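Local coordinates for protein glutathione S-transferase (Bombyx mori, PDB 4E8H) that binds glutathione as a homodimer and probably catalyses its transfer to electrophilic substrates, at residues 9-14 and 32-37; 145-150 and 183-188; 21-26 and 203-208. All blocks are in the same frame, centred on the assembly; numbering follows the deposited sequence.

Contacts 1 and 3 belong together: their centres lie about 11 Å apart and they touch, sharing the beta-alpha-beta unit of strand 7-11, helix 16-27 and strand 32-36 in the thioredoxin-like N-terminal domain. Contact 1 pairs the two strands. Contact 3 sets the intervening helix against helix 201-213, so the two cross in chain order. Contact 2 stands on the opposite side of the chain's centre from contact 1, its centre about 32 Å from that of contact 1 and about 22 Å from that of contact 3; its segments fall within the loop that contact 3 closes. Contact 3 thus ties the glutathione-binding domain to the chain's last helix, while contact 2 is helical-domain packing away from that site.

Contact 1 of 3, residues 9-14 and 32-37; sequences LYYLPP and LHLITT
Leu32 opens the pairing by laying CD1 against Leu9 CD2, 3.9 Å away. The backbone of His33 then takes the N-H of Leu9, the first of four bonds that tie two parallel strands. At Leu34 the side chain passes across the Tyr11 ring, with CB 3.5 Å from Tyr11 CE2. Ile35 bonds both ways: its N-H goes to Leu9 O at 2.9 Å, while its own O is gripped from opposite faces of the carbonyl by Tyr11 N and Thr37 OG1. With CG1 anti to its carbonyl carbon (chi1 -53°), Ile35 carries CD1 over one face of the Tyr10 ring, a CH-pi contact 4.0 Å from the centroid. A serine in place of Tyr10 would probably leave Ile35 CD1 without the ring face it packs on. Thr36 OG1 weakly shares a water with Tyr11 OH. Thr37 N bonds Tyr11 O, and Leu12 packs on Thr37 O; the side chains of Leu12 and Thr37 lie about 4 Å from those of Ile58 and His44 respectively, both glutathione-binding. In this beta-alpha-beta crossover helix 16-27 packs on Leu9, Tyr11 and Leu32, helix 47-52 meets Tyr10 and Thr37, and the backbone of Tyr10 bonds onward to Thr60.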
ATOM      1  N   LEU B   9      -5.494  20.435  -3.231  1.00 12.98           N
ATOM      2  CA  LEU B   9      -4.678  19.338  -3.732  1.00 12.39           C
ATOM      3  C   LEU B   9      -3.487  19.864  -4.519  1.00 12.09           C
ATOM      4  O   LEU B   9      -3.653  20.511  -5.556  1.00 12.07           O
ATOM      5  CB  LEU B   9      -5.504  18.373  -4.593  1.00 12.26           C
ATOM      6  CG  LEU B   9      -4.823  17.035  -4.907  1.00 12.20           C
ATOM      7  CD1 LEU B   9      -4.881  16.095  -3.705  1.00 12.14           C
ATOM      8  CD2 LEU B   9      -5.438  16.379  -6.135  1.00 12.10           C
ATOM      9  N   TYR B  10      -2.290  19.593  -4.009  1.00 11.78           N
ATOM     10  CA  TYR B  10      -1.055  19.892  -4.727  1.00 11.61           C
ATOM     11  C   TYR B  10      -0.817  18.748  -5.706  1.00 11.53           C
ATOM     12  O   TYR B  10      -0.750  17.587  -5.302  1.00 11.47           O
ATOM     13  CB  TYR B  10       0.110  20.077  -3.746  1.00 11.58           C
ATOM     14  CG  TYR B  10      -0.092  21.258  -2.818  1.00 11.71           C
ATOM     15  CD1 TYR B  10       0.447  22.509  -3.119  1.00 11.74           C
ATOM     16  CD2 TYR B  10      -0.849  21.132  -1.651  1.00 12.03           C
ATOM     17  CE1 TYR B  10       0.251  23.599  -2.275  1.00 12.17           C
ATOM     18  CE2 TYR B  10      -1.055  22.216  -0.805  1.00 12.32           C
ATOM     19  CZ  TYR B  10      -0.501  23.444  -1.121  1.00 12.53           C
ATOM     20  OH  TYR B  10      -0.703  24.514  -0.280  1.00 13.14           O
ATOM     21  N   TYR B  11      -0.715  19.075  -6.993  1.00 11.47           N
ATOM     22  CA  TYR B  11      -0.832  18.068  -8.050  1.00 11.47           C
ATOM     23  C   TYR B  11      -0.148  18.473  -9.361  1.00 11.45           C
ATOM     24  O   TYR B  11       0.360  19.590  -9.492  1.00 11.42           O
ATOM     25  CB  TYR B  11      -2.325  17.817  -8.331  1.00 11.55           C
ATOM     26  CG  TYR B  11      -2.903  18.728  -9.402  1.00 11.97           C
ATOM     27  CD1 TYR B  11      -3.488  18.198 -10.553  1.00 12.43           C
ATOM     28  CD2 TYR B  11      -2.834  20.121  -9.280  1.00 12.35           C
ATOM     29  CE1 TYR B  11      -4.005  19.031 -11.550  1.00 12.80           C
ATOM     30  CE2 TYR B  11      -3.339  20.960 -10.272  1.00 12.82           C
ATOM     31  CZ  TYR B  11      -3.927  20.409 -11.402  1.00 13.03           C
ATOM     32  OH  TYR B  11      -4.436  21.235 -12.380  1.00 13.55           O
ATOM     33  N   LEU B  12      -0.149  17.549 -10.320  1.00 11.35           N
ATOM     34  CA  LEU B  12       0.071  17.854 -11.734  1.00 11.26           C
ATOM     35  C   LEU B  12      -0.902  17.006 -12.553  1.00 11.00           C
ATOM     36  O   LEU B  12      -1.125  15.841 -12.215  1.00 11.15           O
ATOM     37  CB  LEU B  12       1.510  17.550 -12.158  1.00 11.27           C
ATOM     38  CG  LEU B  12       2.633  18.479 -11.689  1.00 11.50           C
ATOM     39  CD1 LEU B  12       3.987  17.875 -12.035  1.00 11.49           C
ATOM     40  CD2 LEU B  12       2.496  19.883 -12.282  1.00 11.51           C
ATOM     41  N   PRO B  13      -1.482  17.575 -13.629  1.00 10.67           N
ATOM     42  CA  PRO B  13      -2.514  16.845 -14.385  1.00 10.31           C
ATOM     43  C   PRO B  13      -2.164  15.417 -14.871  1.00  9.96           C
ATOM     44  O   PRO B  13      -3.034  14.546 -14.814  1.00  9.87           O
ATOM     45  CB  PRO B  13      -2.811  17.777 -15.570  1.00 10.33           C
ATOM     46  CG  PRO B  13      -2.464  19.134 -15.066  1.00 10.50           C
ATOM     47  CD  PRO B  13      -1.284  18.942 -14.154  1.00 10.63           C
ATOM     48  N   PRO B  14      -0.913  15.169 -15.335  1.00  9.66           N
ATOM     49  CA  PRO B  14      -0.648  13.816 -15.845  1.00  9.46           C
ATOM     50  C   PRO B  14      -0.305  12.760 -14.783  1.00  9.32           C
ATOM     51  O   PRO B  14      -0.303  11.567 -15.093  1.00  9.34           O
ATOM     52  CB  PRO B  14       0.544  14.013 -16.796  1.00  9.45           C
ATOM     53  CG  PRO B  14       1.067  15.397 -16.551  1.00  9.53           C
ATOM     54  CD  PRO B  14       0.271  16.041 -15.462  1.00  9.67           C
ATOM     55  N   LEU B  32     -12.242  20.280  -5.406  1.00 19.23           N
ATOM     56  CA  LEU B  32     -10.869  20.451  -4.988  1.00 18.73           C
ATOM     57  C   LEU B  32     -10.361  21.754  -5.561  1.00 18.50           C
ATOM     58  O   LEU B  32     -10.612  22.071  -6.730  1.00 18.49           O
ATOM     59  CB  LEU B  32      -9.995  19.288  -5.468  1.00 18.67           C
ATOM     60  CG  LEU B  32     -10.280  17.869  -4.963  1.00 18.46           C
ATOM     61  CD1 LEU B  32      -9.277  16.893  -5.560  1.00 18.01           C
ATOM     62  CD2 LEU B  32     -10.264  17.782  -3.439  1.00 18.03           C
ATOM     63  N   HIS B  33      -9.672  22.521  -4.729  1.00 18.06           N
ATOM     64  CA  HIS B  33      -8.910  23.648  -5.221  1.00 17.72           C
ATOM     65  C   HIS B  33      -7.519  23.145  -5.574  1.00 17.03           C
ATOM     66  O   HIS B  33      -6.687  22.871  -4.702  1.00 16.89           O
ATOM     67  CB  HIS B  33      -8.923  24.808  -4.221  1.00 18.03           C
ATOM     68  CG  HIS B  33     -10.195  25.600  -4.255  1.00 19.38           C
ATOM     69  ND1 HIS B  33     -10.312  26.858  -3.701  1.00 20.63           N
ATOM     70  CD2 HIS B  33     -11.399  25.321  -4.808  1.00 20.35           C
ATOM     71  CE1 HIS B  33     -11.540  27.308  -3.893  1.00 21.04           C
ATOM     72  NE2 HIS B  33     -12.219  26.396  -4.564  1.00 21.06           N
ATOM     73  N   LEU B  34      -7.314  22.984  -6.877  1.00 16.24           N
ATOM     74  CA  LEU B  34      -6.115  22.374  -7.427  1.00 15.58           C
ATOM     75  C   LEU B  34      -4.987  23.392  -7.486  1.00 15.32           C
ATOM     76  O   LEU B  34      -5.175  24.515  -7.962  1.00 15.22           O
ATOM     77  CB  LEU B  34      -6.402  21.810  -8.822  1.00 15.44           C
ATOM     78  CG  LEU B  34      -7.562  20.816  -8.974  1.00 15.28           C
ATOM     79  CD1 LEU B  34      -7.968  20.675 -10.435  1.00 15.10           C
ATOM     80  CD2 LEU B  34      -7.223  19.453  -8.370  1.00 14.92           C
ATOM     81  N   ILE B  35      -3.822  22.997  -6.983  1.00 14.99           N
ATOM     82  CA  ILE B  35      -2.646  23.857  -6.994  1.00 14.90           C
ATOM     83  C   ILE B  35      -1.521  23.169  -7.758  1.00 15.00           C
ATOM     84  O   ILE B  35      -0.932  22.196  -7.278  1.00 14.79           O
ATOM     85  CB  ILE B  35      -2.179  24.233  -5.561  1.00 14.86           C
ATOM     86  CG1 ILE B  35      -3.341  24.822  -4.751  1.00 14.80           C
ATOM     87  CG2 ILE B  35      -0.996  25.209  -5.616  1.00 14.81           C
ATOM     88  CD1 ILE B  35      -3.131  24.804  -3.244  1.00 15.00           C
ATOM     89  N   THR B  36      -1.249  23.681  -8.956  1.00 15.31           N
ATOM     90  CA  THR B  36      -0.177  23.179  -9.809  1.00 15.80           C
ATOM     91  C   THR B  36       1.151  23.219  -9.058  1.00 16.22           C
ATOM     92  O   THR B  36       1.558  24.266  -8.549  1.00 16.14           O
ATOM     93  CB  THR B  36      -0.085  23.998 -11.119  1.00 15.75           C
ATOM     94  OG1 THR B  36      -1.303  23.844 -11.860  1.00 15.95           O
ATOM     95  CG2 THR B  36       1.084  23.536 -11.984  1.00 15.78           C
ATOM     96  N   THR B  37       1.808  22.064  -8.976  1.00 16.91           N
ATOM     97  CA  THR B  37       3.078  21.956  -8.272  1.00 17.69           C
ATOM     98  C   THR B  37       4.150  21.407  -9.209  1.00 18.61           C
ATOM     99  O   THR B  37       4.236  20.200  -9.450  1.00 18.56           O
ATOM    100  CB  THR B  37       2.947  21.117  -6.978  1.00 17.56           C
ATOM    101  OG1 THR B  37       1.930  21.687  -6.143  1.00 17.02           O
ATOM    102  CG2 THR B  37       4.264  21.090  -6.207  1.00 17.44           C
TER
HETATM  103  O   HOH W   1      -4.720  24.399 -11.704  1.00 31.51           O

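Contact 2 of 3, residues 145-150 and 183-188; sequences TFLDGR and ENIAKW
Leu147 reaches into the first turns of helix 183-196, against Asn184, Ile185 and Trp188, and carries nearly all of this contact. Its chi1 of -67° sets CG anti to the carbonyl carbon, and chi2 of 158° spreads the methyls, CD1 and CD2 both on Trp188. CD1 sits over one face of the indole, displaced from the middle of the five-membered ring, whose centroid is 4.2 Å away in a CH-pi contact. Leu147 CD2 comes obliquely to Trp188 CD1 at 3.5 Å. Trp188 meets them with its own CG anti to the backbone N (chi1 164°), and its NE1 is engaged by Asp162. Nearer the backbone, Leu147 CB touches Asn184 CB at 3.6 Å. The Asn184 amide lies beside the Leu147-Asp148 peptide without bonding to it; its ND2 donates to Asn144 O, and Asn144 OD1 in turn takes the N-H of Ile185. Beyond Leu147 a type II turn runs to Arg150, whose NH1 bonds Phe146 O at 2.9 Å. The contact thus packs the turn that follows helix 130-146 on the start of helix 183-196, with helix 160-174 touching Trp188 through Ile165, Val166 and Ile169.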
ATOM      1  N   THR B 145      -7.893 -12.398 -13.232  1.00  8.00           N
ATOM      2  CA  THR B 145      -8.415 -13.440 -12.346  1.00  8.76           C
ATOM      3  C   THR B 145      -9.256 -12.852 -11.209  1.00  9.27           C
ATOM      4  O   THR B 145     -10.299 -13.409 -10.863  1.00  9.36           O
ATOM      5  CB  THR B 145      -7.278 -14.338 -11.795  1.00  8.70           C
ATOM      6  OG1 THR B 145      -6.566 -14.916 -12.894  1.00  8.83           O
ATOM      7  CG2 THR B 145      -7.824 -15.465 -10.914  1.00  8.84           C
ATOM      8  N   PHE B 146      -8.816 -11.725 -10.644  1.00  9.96           N
ATOM      9  CA  PHE B 146      -9.574 -11.051  -9.580  1.00 10.63           C
ATOM     10  C   PHE B 146     -10.983 -10.712 -10.057  1.00 11.30           C
ATOM     11  O   PHE B 146     -11.930 -10.706  -9.270  1.00 11.34           O
ATOM     12  CB  PHE B 146      -8.884  -9.764  -9.096  1.00 10.45           C
ATOM     13  CG  PHE B 146      -7.533  -9.976  -8.447  1.00 10.16           C
ATOM     14  CD1 PHE B 146      -7.107 -11.239  -8.038  1.00  9.85           C
ATOM     15  CD2 PHE B 146      -6.698  -8.886  -8.217  1.00  9.74           C
ATOM     16  CE1 PHE B 146      -5.860 -11.415  -7.442  1.00  9.99           C
ATOM     17  CE2 PHE B 146      -5.455  -9.050  -7.615  1.00  9.84           C
ATOM     18  CZ  PHE B 146      -5.034 -10.317  -7.227  1.00  9.85           C
ATOM     19  N   LEU B 147     -11.106 -10.439 -11.354  1.00 12.21           N
ATOM     20  CA  LEU B 147     -12.376 -10.041 -11.954  1.00 13.14           C
ATOM     21  C   LEU B 147     -13.244 -11.212 -12.438  1.00 14.12           C
ATOM     22  O   LEU B 147     -14.306 -10.993 -13.029  1.00 14.31           O
ATOM     23  CB  LEU B 147     -12.129  -9.029 -13.080  1.00 12.87           C
ATOM     24  CG  LEU B 147     -11.581  -7.670 -12.633  1.00 12.35           C
ATOM     25  CD1 LEU B 147     -10.869  -6.946 -13.766  1.00 11.80           C
ATOM     26  CD2 LEU B 147     -12.679  -6.804 -12.027  1.00 11.84           C
ATOM     27  N   ASP B 148     -12.805 -12.443 -12.176  1.00 15.29           N
ATOM     28  CA  ASP B 148     -13.607 -13.629 -12.491  1.00 16.40           C
ATOM     29  C   ASP B 148     -14.862 -13.669 -11.619  1.00 16.66           C
ATOM     30  O   ASP B 148     -14.784 -13.920 -10.412  1.00 16.76           O
ATOM     31  CB  ASP B 148     -12.793 -14.917 -12.313  1.00 16.69           C
ATOM     32  CG  ASP B 148     -13.615 -16.173 -12.570  1.00 17.85           C
ATOM     33  OD1 ASP B 148     -13.887 -16.479 -13.751  1.00 18.93           O
ATOM     34  OD2 ASP B 148     -13.982 -16.859 -11.591  1.00 19.06           O
ATOM     35  N   GLY B 149     -16.011 -13.400 -12.236  1.00 16.85           N
ATOM     36  CA  GLY B 149     -17.303 -13.489 -11.555  1.00 16.93           C
ATOM     37  C   GLY B 149     -17.671 -12.313 -10.664  1.00 16.87           C
ATOM     38  O   GLY B 149     -18.576 -12.421  -9.833  1.00 17.00           O
ATOM     39  N   ARG B 150     -16.960 -11.199 -10.826  1.00 16.62           N
ATOM     40  CA  ARG B 150     -17.291  -9.940 -10.162  1.00 16.21           C
ATOM     41  C   ARG B 150     -17.297  -8.852 -11.216  1.00 15.57           C
ATOM     42  O   ARG B 150     -16.436  -8.850 -12.102  1.00 15.62           O
ATOM     43  CB  ARG B 150     -16.239  -9.547  -9.131  1.00 16.43           C
ATOM     44  CG  ARG B 150     -15.761 -10.634  -8.219  1.00 17.22           C
ATOM     45  CD  ARG B 150     -14.674 -10.086  -7.329  1.00 18.47           C
ATOM     46  NE  ARG B 150     -14.500 -10.936  -6.161  1.00 19.65           N
ATOM     47  CZ  ARG B 150     -13.696 -11.993  -6.111  1.00 20.30           C
ATOM     48  NH1 ARG B 150     -12.965 -12.342  -7.163  1.00 20.26           N
ATOM     49  NH2 ARG B 150     -13.620 -12.703  -4.995  1.00 20.81           N
ATOM     50  N   GLU B 183     -10.276 -10.860 -21.084  1.00 13.03           N
ATOM     51  CA  GLU B 183     -11.692 -10.546 -21.260  1.00 12.77           C
ATOM     52  C   GLU B 183     -12.345  -9.907 -20.035  1.00 12.01           C
ATOM     53  O   GLU B 183     -13.178  -9.012 -20.185  1.00 11.86           O
ATOM     54  CB  GLU B 183     -12.474 -11.781 -21.719  1.00 13.11           C
ATOM     55  CG  GLU B 183     -12.051 -12.301 -23.093  1.00 14.82           C
ATOM     56  CD  GLU B 183     -13.006 -13.339 -23.656  1.00 17.02           C
ATOM     57  OE1 GLU B 183     -14.218 -13.048 -23.755  1.00 17.85           O
ATOM     58  OE2 GLU B 183     -12.542 -14.444 -24.010  1.00 17.93           O
ATOM     59  N   ASN B 184     -11.965 -10.351 -18.838  1.00 11.11           N
ATOM     60  CA  ASN B 184     -12.481  -9.739 -17.613  1.00 10.33           C
ATOM     61  C   ASN B 184     -12.048  -8.284 -17.473  1.00  9.74           C
ATOM     62  O   ASN B 184     -12.857  -7.430 -17.113  1.00  9.65           O
ATOM     63  CB  ASN B 184     -12.076 -10.537 -16.370  1.00 10.27           C
ATOM     64  CG  ASN B 184     -12.662 -11.936 -16.354  1.00 10.58           C
ATOM     65  OD1 ASN B 184     -13.749 -12.177 -16.883  1.00 10.79           O
ATOM     66  ND2 ASN B 184     -11.943 -12.870 -15.741  1.00  9.83           N
ATOM     67  N   ILE B 185     -10.777  -8.010 -17.766  1.00  9.05           N
ATOM     68  CA  ILE B 185     -10.261  -6.641 -17.737  1.00  8.39           C
ATOM     69  C   ILE B 185     -10.974  -5.784 -18.785  1.00  8.18           C
ATOM     70  O   ILE B 185     -11.422  -4.677 -18.480  1.00  7.97           O
ATOM     71  CB  ILE B 185      -8.715  -6.574 -17.919  1.00  8.29           C
ATOM     72  CG1 ILE B 185      -8.012  -7.306 -16.768  1.00  8.03           C
ATOM     73  CG2 ILE B 185      -8.239  -5.114 -17.994  1.00  8.02           C
ATOM     74  CD1 ILE B 185      -6.487  -7.279 -16.826  1.00  8.00           C
ATOM     75  N   ALA B 186     -11.097  -6.311 -20.003  1.00  7.98           N
ATOM     76  CA  ALA B 186     -11.739  -5.588 -21.103  1.00  7.90           C
ATOM     77  C   ALA B 186     -13.156  -5.129 -20.761  1.00  7.91           C
ATOM     78  O   ALA B 186     -13.497  -3.963 -20.963  1.00  7.96           O
ATOM     79  CB  ALA B 186     -11.739  -6.432 -22.376  1.00  7.88           C
ATOM     80  N   LYS B 187     -13.969  -6.046 -20.233  1.00  7.94           N
ATOM     81  CA  LYS B 187     -15.359  -5.751 -19.875  1.00  8.06           C
ATOM     82  C   LYS B 187     -15.440  -4.826 -18.664  1.00  7.72           C
ATOM     83  O   LYS B 187     -16.256  -3.901 -18.636  1.00  7.52           O
ATOM     84  CB  LYS B 187     -16.138  -7.043 -19.601  1.00  8.30           C
ATOM     85  CG  LYS B 187     -16.327  -7.938 -20.818  1.00  9.61           C
ATOM     86  CD  LYS B 187     -16.829  -9.316 -20.414  1.00 11.61           C
ATOM     87  CE  LYS B 187     -16.611 -10.332 -21.526  1.00 12.94           C
ATOM     88  NZ  LYS B 187     -16.939 -11.719 -21.091  1.00 13.98           N
ATOM     89  N   TRP B 188     -14.591  -5.086 -17.671  1.00  7.54           N
ATOM     90  CA  TRP B 188     -14.496  -4.247 -16.479  1.00  7.43           C
ATOM     91  C   TRP B 188     -14.099  -2.817 -16.829  1.00  7.56           C
ATOM     92  O   TRP B 188     -14.609  -1.869 -16.234  1.00  7.48           O
ATOM     93  CB  TRP B 188     -13.498  -4.841 -15.480  1.00  7.26           C
ATOM     94  CG  TRP B 188     -13.045  -3.880 -14.413  1.00  7.02           C
ATOM     95  CD1 TRP B 188     -13.634  -3.662 -13.201  1.00  6.88           C
ATOM     96  CD2 TRP B 188     -11.905  -3.009 -14.465  1.00  6.94           C
ATOM     97  NE1 TRP B 188     -12.935  -2.714 -12.495  1.00  6.80           N
ATOM     98  CE2 TRP B 188     -11.869  -2.295 -13.247  1.00  6.95           C
ATOM     99  CE3 TRP B 188     -10.910  -2.764 -15.423  1.00  6.86           C
ATOM    100  CZ2 TRP B 188     -10.879  -1.350 -12.959  1.00  6.84           C
ATOM    101  CZ3 TRP B 188      -9.926  -1.820 -15.138  1.00  6.91           C
ATOM    102  CH2 TRP B 188      -9.919  -1.127 -13.914  1.00  6.98           C
TER

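Contact 3 of 3, residues 21-26 and 203-208; sequences VMMTAR and EIDVTG
Helix segments 21-26 and 203-208 run roughly antiparallel, 159° between their directions, with axes 9.9 Å apart and Met23 and Ile204 nearest by CA; the second segment carries a wider pi-type turn at 203-206. Ile204 is the most enclosed residue here, lying among Met22, Met23 and Arg26. Its CD1 sits 3.9 Å from Met23 CG and equally far from Arg26 CG, while the CG2 branch of Ile204 meets Met22 CB at 3.9 Å. Met23 runs antiparallel to the Ile204 side chain, then bends at chi3 (-66°) and brings CE to within 3.6 Å of Asp205 OD2, crossing that side chain at about a right angle. The methyl packs against an acid that is buried and already held, OD1 by a salt bridge to Arg19 and OD2 by Thr170. At the outer end Arg26, folded at chi2 and chi3, presents its guanidinium edge to Glu203. Arg26 NH1 lies 3.3 Å from Glu203 OE2 in a salt bridge; this hydrogen bond and the one from Arg26 NH2 to Glu203 OE1 are both weak. A water bridges the same pair, accepting from Arg26 NH2 and donating to Glu203 OE1 at 2.6 Å; the guanidinium and carboxylate planes are 79° apart. An apolar middle is thus flanked by two polar regions, buried Asp205 and the water-bridged pair at exposed Glu203, and the packing round Ile204 probably carries much of the hold.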
ATOM      1  N   VAL B  21      -6.958  10.435  -7.110  1.00  7.63           N
ATOM      2  CA  VAL B  21      -7.553  11.302  -6.093  1.00  7.54           C
ATOM      3  C   VAL B  21      -8.640  12.199  -6.695  1.00  7.62           C
ATOM      4  O   VAL B  21      -9.736  12.304  -6.140  1.00  7.43           O
ATOM      5  CB  VAL B  21      -6.490  12.168  -5.359  1.00  7.57           C
ATOM      6  CG1 VAL B  21      -7.158  13.181  -4.431  1.00  7.49           C
ATOM      7  CG2 VAL B  21      -5.529  11.288  -4.572  1.00  7.45           C
ATOM      8  N   MET B  22      -8.333  12.822  -7.834  1.00  7.72           N
ATOM      9  CA  MET B  22      -9.241  13.780  -8.476  1.00  8.02           C
ATOM     10  C   MET B  22     -10.572  13.150  -8.887  1.00  7.83           C
ATOM     11  O   MET B  22     -11.625  13.763  -8.720  1.00  7.80           O
ATOM     12  CB  MET B  22      -8.567  14.455  -9.678  1.00  8.25           C
ATOM     13  CG  MET B  22      -7.464  15.438  -9.299  1.00  9.73           C
ATOM     14  SD  MET B  22      -6.324  15.801 -10.652  1.00 13.33           S
ATOM     15  CE  MET B  22      -7.232  17.064 -11.535  1.00 12.54           C
ATOM     16  N   MET B  23     -10.518  11.929  -9.414  1.00  7.85           N
ATOM     17  CA  MET B  23     -11.731  11.195  -9.776  1.00  8.04           C
ATOM     18  C   MET B  23     -12.512  10.725  -8.546  1.00  8.04           C
ATOM     19  O   MET B  23     -13.741  10.695  -8.574  1.00  8.11           O
ATOM     20  CB  MET B  23     -11.416  10.011 -10.696  1.00  8.07           C
ATOM     21  CG  MET B  23     -11.091  10.403 -12.136  1.00  8.78           C
ATOM     22  SD  MET B  23     -11.000   9.003 -13.278  1.00 11.06           S
ATOM     23  CE  MET B  23      -9.565   8.126 -12.663  1.00 10.40           C
ATOM     24  N   THR B  24     -11.805  10.362  -7.475  1.00  8.22           N
ATOM     25  CA  THR B  24     -12.463   9.979  -6.223  1.00  8.43           C
ATOM     26  C   THR B  24     -13.252  11.156  -5.650  1.00  8.71           C
ATOM     27  O   THR B  24     -14.391  10.987  -5.212  1.00  8.67           O
ATOM     28  CB  THR B  24     -11.466   9.440  -5.172  1.00  8.32           C
ATOM     29  OG1 THR B  24     -10.794   8.293  -5.702  1.00  8.38           O
ATOM     30  CG2 THR B  24     -12.187   9.033  -3.886  1.00  8.34           C
ATOM     31  N   ALA B  25     -12.645  12.342  -5.673  1.00  9.13           N
ATOM     32  CA  ALA B  25     -13.294  13.568  -5.203  1.00  9.65           C
ATOM     33  C   ALA B  25     -14.532  13.938  -6.022  1.00 10.09           C
ATOM     34  O   ALA B  25     -15.518  14.430  -5.467  1.00 10.11           O
ATOM     35  CB  ALA B  25     -12.304  14.720  -5.187  1.00  9.55           C
ATOM     36  N   ARG B  26     -14.480  13.708  -7.334  1.00 10.71           N
ATOM     37  CA  ARG B  26     -15.628  13.971  -8.202  1.00 11.51           C
ATOM     38  C   ARG B  26     -16.808  13.057  -7.874  1.00 11.96           C
ATOM     39  O   ARG B  26     -17.943  13.527  -7.760  1.00 11.99           O
ATOM     40  CB  ARG B  26     -15.244  13.848  -9.681  1.00 11.52           C
ATOM     41  CG  ARG B  26     -14.352  14.978 -10.192  1.00 12.27           C
ATOM     42  CD  ARG B  26     -15.126  16.277 -10.376  1.00 13.60           C
ATOM     43  NE  ARG B  26     -16.076  16.190 -11.483  1.00 14.74           N
ATOM     44  CZ  ARG B  26     -15.798  16.522 -12.741  1.00 15.24           C
ATOM     45  NH1 ARG B  26     -14.593  16.976 -13.068  1.00 15.22           N
ATOM     46  NH2 ARG B  26     -16.731  16.403 -13.675  1.00 15.50           N
ATOM     47  N   GLU B 203     -11.833  14.399 -18.742  1.00 12.27           N
ATOM     48  CA  GLU B 203     -11.068  15.595 -18.398  1.00 12.36           C
ATOM     49  C   GLU B 203      -9.917  15.312 -17.427  1.00 12.13           C
ATOM     50  O   GLU B 203      -8.914  16.028 -17.433  1.00 12.08           O
ATOM     51  CB  GLU B 203     -11.981  16.716 -17.879  1.00 12.54           C
ATOM     52  CG  GLU B 203     -12.756  16.385 -16.617  1.00 13.40           C
ATOM     53  CD  GLU B 203     -13.856  17.387 -16.328  1.00 14.47           C
ATOM     54  OE1 GLU B 203     -15.026  17.093 -16.650  1.00 14.96           O
ATOM     55  OE2 GLU B 203     -13.553  18.470 -15.781  1.00 15.00           O
ATOM     56  N   ILE B 204     -10.054  14.268 -16.610  1.00 11.92           N
ATOM     57  CA  ILE B 204      -9.004  13.899 -15.656  1.00 11.75           C
ATOM     58  C   ILE B 204      -8.096  12.787 -16.192  1.00 11.75           C
ATOM     59  O   ILE B 204      -6.896  13.002 -16.383  1.00 11.74           O
ATOM     60  CB  ILE B 204      -9.584  13.499 -14.264  1.00 11.74           C
ATOM     61  CG1 ILE B 204     -10.360  14.669 -13.642  1.00 11.70           C
ATOM     62  CG2 ILE B 204      -8.470  13.031 -13.319  1.00 11.56           C
ATOM     63  CD1 ILE B 204     -11.326  14.263 -12.536  1.00 11.58           C
ATOM     64  N   ASP B 205      -8.673  11.611 -16.439  1.00 11.71           N
ATOM     65  CA  ASP B 205      -7.885  10.408 -16.717  1.00 11.74           C
ATOM     66  C   ASP B 205      -7.385  10.314 -18.157  1.00 11.57           C
ATOM     67  O   ASP B 205      -6.198  10.077 -18.387  1.00 11.47           O
ATOM     68  CB  ASP B 205      -8.655   9.140 -16.329  1.00 11.88           C
ATOM     69  CG  ASP B 205      -7.742   8.027 -15.839  1.00 12.56           C
ATOM     70  OD1 ASP B 205      -6.576   8.314 -15.491  1.00 13.45           O
ATOM     71  OD2 ASP B 205      -8.194   6.864 -15.784  1.00 13.27           O
ATOM     72  N   VAL B 206      -8.294  10.489 -19.115  1.00 11.45           N
ATOM     73  CA  VAL B 206      -7.946  10.438 -20.536  1.00 11.42           C
ATOM     74  C   VAL B 206      -6.960  11.555 -20.893  1.00 11.52           C
ATOM     75  O   VAL B 206      -5.960  11.308 -21.571  1.00 11.58           O
ATOM     76  CB  VAL B 206      -9.206  10.481 -21.447  1.00 11.40           C
ATOM     77  CG1 VAL B 206      -8.821  10.575 -22.921  1.00 11.35           C
ATOM     78  CG2 VAL B 206     -10.072   9.255 -21.214  1.00 11.15           C
ATOM     79  N   THR B 207      -7.238  12.769 -20.417  1.00 11.61           N
ATOM     80  CA  THR B 207      -6.359  13.923 -20.631  1.00 11.71           C
ATOM     81  C   THR B 207      -4.969  13.688 -20.030  1.00 11.66           C
ATOM     82  O   THR B 207      -3.958  13.949 -20.685  1.00 11.62           O
ATOM     83  CB  THR B 207      -6.986  15.229 -20.075  1.00 11.79           C
ATOM     84  OG1 THR B 207      -8.261  15.450 -20.692  1.00 12.05           O
ATOM     85  CG2 THR B 207      -6.091  16.439 -20.349  1.00 11.91           C
ATOM     86  N   GLY B 208      -4.929  13.180 -18.799  1.00 11.62           N
ATOM     87  CA  GLY B 208      -3.668  12.884 -18.116  1.00 11.54           C
ATOM     88  C   GLY B 208      -2.834  11.840 -18.838  1.00 11.60           C
ATOM     89  O   GLY B 208      -1.623  12.009 -19.001  1.00 11.43           O
TER
HETATM   90  O   HOH W   2     -17.369  18.134 -16.140  1.00 21.43           O